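Local coordinates for protein gamma-glutamyl phosphate reductase (Saccharomyces cerevisiae, PDB 1VLU) that catalyses the NADPH-dependent reduction of L-gamma-glutamyl phosphate to glutamate semialdehyde, the second step from glutamate in proline biosynthesis, at residues Trp285-Val288 against Leu289-Leu292. Sequence-based numbering, arbitrary orientation.
Sequences WWEV and LENL
The carbonyl oxygen of V288 is gripped twice. O of V288 accepts N of L292 at 3.0 Å, and a water also donates to this oxygen. The same water accepts ND2 of N291, at 2.7 Å from that nitrogen, and so ties this side-chain amide back to the turn before it. With chi1 near 171°, CG of N291 stands opposite the backbone N, and the amide swings across to the flank of the helix where the water sits. The main chain adds two more i to i+4 bonds. N of E290 meets O of W286 at 2.9 Å in a nearly straight bond. N of N291 also bonds to O of E287, but this bond is more bent and the donor lies above the carbonyl plane.

The side chains of E287 and E290 run side by side in the same direction. OE2 of E290 lies 3.6 Å from CG of E287, and the two carboxylate planes are only 10° apart. OE2 of E287 and OE2 of E290 stay 4.9 Å apart. The like charges probably disfavour each other, but OE1 of E287 has a salt bridge to K256, which should ease this. OE1 of E290 sits at the edge of the W286 ring, 4.2 Å from CD1 of W286.

On the buried side, CD1 of L289 touches the edge of the W285 ring at CZ3, 4.1 Å away. CE3 of W286 lies over one face of that ring, near its rim. L289 and L292 also pack on strand 274-278, and W285 meets F350 edge-to-face. V288 faces helix 252-261, while W286 and E290 lie against helix 304-317. This is an amphipathic alpha-helix, 285-296, packed on the parallel sheet of an alpha/beta domain in an aldehyde dehydrogenase family enzyme.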
ATOM      1  N   TRP A 285      33.524  20.434  -2.984  1.00 47.98           N
ATOM      2  CA  TRP A 285      32.516  19.435  -2.631  1.00 47.87           C
ATOM      3  C   TRP A 285      33.124  18.244  -1.904  1.00 48.90           C
ATOM      4  O   TRP A 285      32.434  17.573  -1.140  1.00 48.63           O
ATOM      5  CB  TRP A 285      31.721  18.974  -3.858  1.00 47.97           C
ATOM      6  CG  TRP A 285      32.521  18.354  -4.964  1.00 47.59           C
ATOM      7  CD1 TRP A 285      32.934  18.966  -6.106  1.00 49.70           C
ATOM      8  CD2 TRP A 285      32.973  16.994  -5.052  1.00 48.31           C
ATOM      9  NE1 TRP A 285      33.627  18.084  -6.896  1.00 53.34           N
ATOM     10  CE2 TRP A 285      33.668  16.865  -6.275  1.00 49.46           C
ATOM     11  CE3 TRP A 285      32.862  15.871  -4.214  1.00 48.84           C
ATOM     12  CZ2 TRP A 285      34.267  15.661  -6.682  1.00 54.70           C
ATOM     13  CZ3 TRP A 285      33.448  14.668  -4.617  1.00 50.45           C
ATOM     14  CH2 TRP A 285      34.141  14.574  -5.845  1.00 53.87           C
ATOM     15  N   TRP A 286      34.416  18.000  -2.147  1.00 49.38           N
ATOM     16  CA  TRP A 286      35.145  16.902  -1.505  1.00 49.48           C
ATOM     17  C   TRP A 286      35.396  17.182  -0.030  1.00 48.95           C
ATOM     18  O   TRP A 286      35.461  16.248   0.762  1.00 49.83           O
ATOM     19  CB  TRP A 286      36.462  16.588  -2.235  1.00 49.11           C
ATOM     20  CG  TRP A 286      37.304  17.788  -2.439  1.00 50.03           C
ATOM     21  CD1 TRP A 286      38.223  18.306  -1.572  1.00 48.89           C
ATOM     22  CD2 TRP A 286      37.287  18.657  -3.575  1.00 52.43           C
ATOM     23  NE1 TRP A 286      38.786  19.445  -2.102  1.00 53.72           N
ATOM     24  CE2 TRP A 286      38.228  19.683  -3.331  1.00 53.11           C
ATOM     25  CE3 TRP A 286      36.568  18.671  -4.778  1.00 52.22           C
ATOM     26  CZ2 TRP A 286      38.469  20.710  -4.245  1.00 52.97           C
ATOM     27  CZ3 TRP A 286      36.815  19.693  -5.690  1.00 50.66           C
ATOM     28  CH2 TRP A 286      37.752  20.695  -5.416  1.00 49.96           C
ATOM     29  N   GLU A 287      35.502  18.459   0.337  1.00 48.01           N
ATOM     30  CA  GLU A 287      35.718  18.845   1.730  1.00 49.63           C
ATOM     31  C   GLU A 287      34.527  18.470   2.595  1.00 50.87           C
ATOM     32  O   GLU A 287      34.656  18.314   3.810  1.00 51.74           O
ATOM     33  CB  GLU A 287      36.006  20.336   1.854  1.00 48.47           C
ATOM     34  CG  GLU A 287      37.415  20.735   1.424  1.00 51.97           C
ATOM     35  CD  GLU A 287      37.759  22.179   1.790  1.00 53.57           C
ATOM     36  OE1 GLU A 287      37.034  22.786   2.614  1.00 60.37           O
ATOM     37  OE2 GLU A 287      38.763  22.710   1.257  1.00 64.52           O
ATOM     38  N   VAL A 288      33.375  18.334   1.946  1.00 50.89           N
ATOM     39  CA  VAL A 288      32.126  17.923   2.579  1.00 51.29           C
ATOM     40  C   VAL A 288      32.164  16.432   2.921  1.00 52.75           C
ATOM     41  O   VAL A 288      31.835  16.052   4.049  1.00 53.66           O
ATOM     42  CB  VAL A 288      30.904  18.292   1.689  1.00 49.05           C
ATOM     43  CG1 VAL A 288      29.637  17.600   2.157  1.00 50.98           C
ATOM     44  CG2 VAL A 288      30.703  19.798   1.688  1.00 46.55           C
ATOM     45  N   LEU A 289      32.574  15.600   1.959  1.00 53.32           N
ATOM     46  CA  LEU A 289      32.759  14.159   2.191  1.00 53.51           C
ATOM     47  C   LEU A 289      33.887  13.880   3.186  1.00 55.51           C
ATOM     48  O   LEU A 289      33.743  13.039   4.073  1.00 56.78           O
ATOM     49  CB  LEU A 289      33.022  13.397   0.891  1.00 51.68           C
ATOM     50  CG  LEU A 289      32.000  13.412  -0.243  1.00 50.38           C
ATOM     51  CD1 LEU A 289      32.440  12.468  -1.360  1.00 46.77           C
ATOM     52  CD2 LEU A 289      30.609  13.032   0.262  1.00 52.28           C
ATOM     53  N   GLU A 290      35.002  14.585   3.052  1.00 56.87           N
ATOM     54  CA  GLU A 290      36.111  14.383   3.981  1.00 59.94           C
ATOM     55  C   GLU A 290      35.730  14.871   5.372  1.00 59.51           C
ATOM     56  O   GLU A 290      36.169  14.307   6.358  1.00 61.27           O
ATOM     57  CB  GLU A 290      37.428  15.000   3.472  1.00 57.85           C
ATOM     58  CG  GLU A 290      37.609  16.480   3.762  1.00 62.63           C
ATOM     59  CD  GLU A 290      38.769  17.109   2.999  1.00 66.20           C
ATOM     60  OE1 GLU A 290      39.287  16.472   2.043  1.00 78.22           O
ATOM     61  OE2 GLU A 290      39.168  18.249   3.360  1.00 79.20           O
ATOM     62  N   ASN A 291      34.889  15.897   5.446  1.00 60.59           N
ATOM     63  CA  ASN A 291      34.370  16.367   6.731  1.00 61.56           C
ATOM     64  C   ASN A 291      33.429  15.340   7.383  1.00 62.30           C
ATOM     65  O   ASN A 291      33.379  15.226   8.601  1.00 62.79           O
ATOM     66  CB  ASN A 291      33.683  17.726   6.563  1.00 61.83           C
ATOM     67  CG  ASN A 291      32.937  18.174   7.809  1.00 63.27           C
ATOM     68  OD1 ASN A 291      33.540  18.513   8.830  1.00 66.84           O
ATOM     69  ND2 ASN A 291      31.614  18.193   7.722  1.00 67.40           N
ATOM     70  N   LEU A 292      32.688  14.590   6.572  1.00 62.86           N
ATOM     71  CA  LEU A 292      31.808  13.547   7.093  1.00 63.40           C
ATOM     72  C   LEU A 292      32.603  12.367   7.627  1.00 64.68           C
ATOM     73  O   LEU A 292      32.253  11.791   8.657  1.00 65.23           O
ATOM     74  CB  LEU A 292      30.843  13.064   6.012  1.00 63.57           C
ATOM     75  CG  LEU A 292      29.553  13.861   5.823  1.00 62.26           C
ATOM     76  CD1 LEU A 292      29.050  13.678   4.406  1.00 61.94           C
ATOM     77  CD2 LEU A 292      28.507  13.421   6.835  1.00 61.83           C
TER
HETATM   78  O   HOH W   1      30.301  17.375   5.469  1.00 57.56           O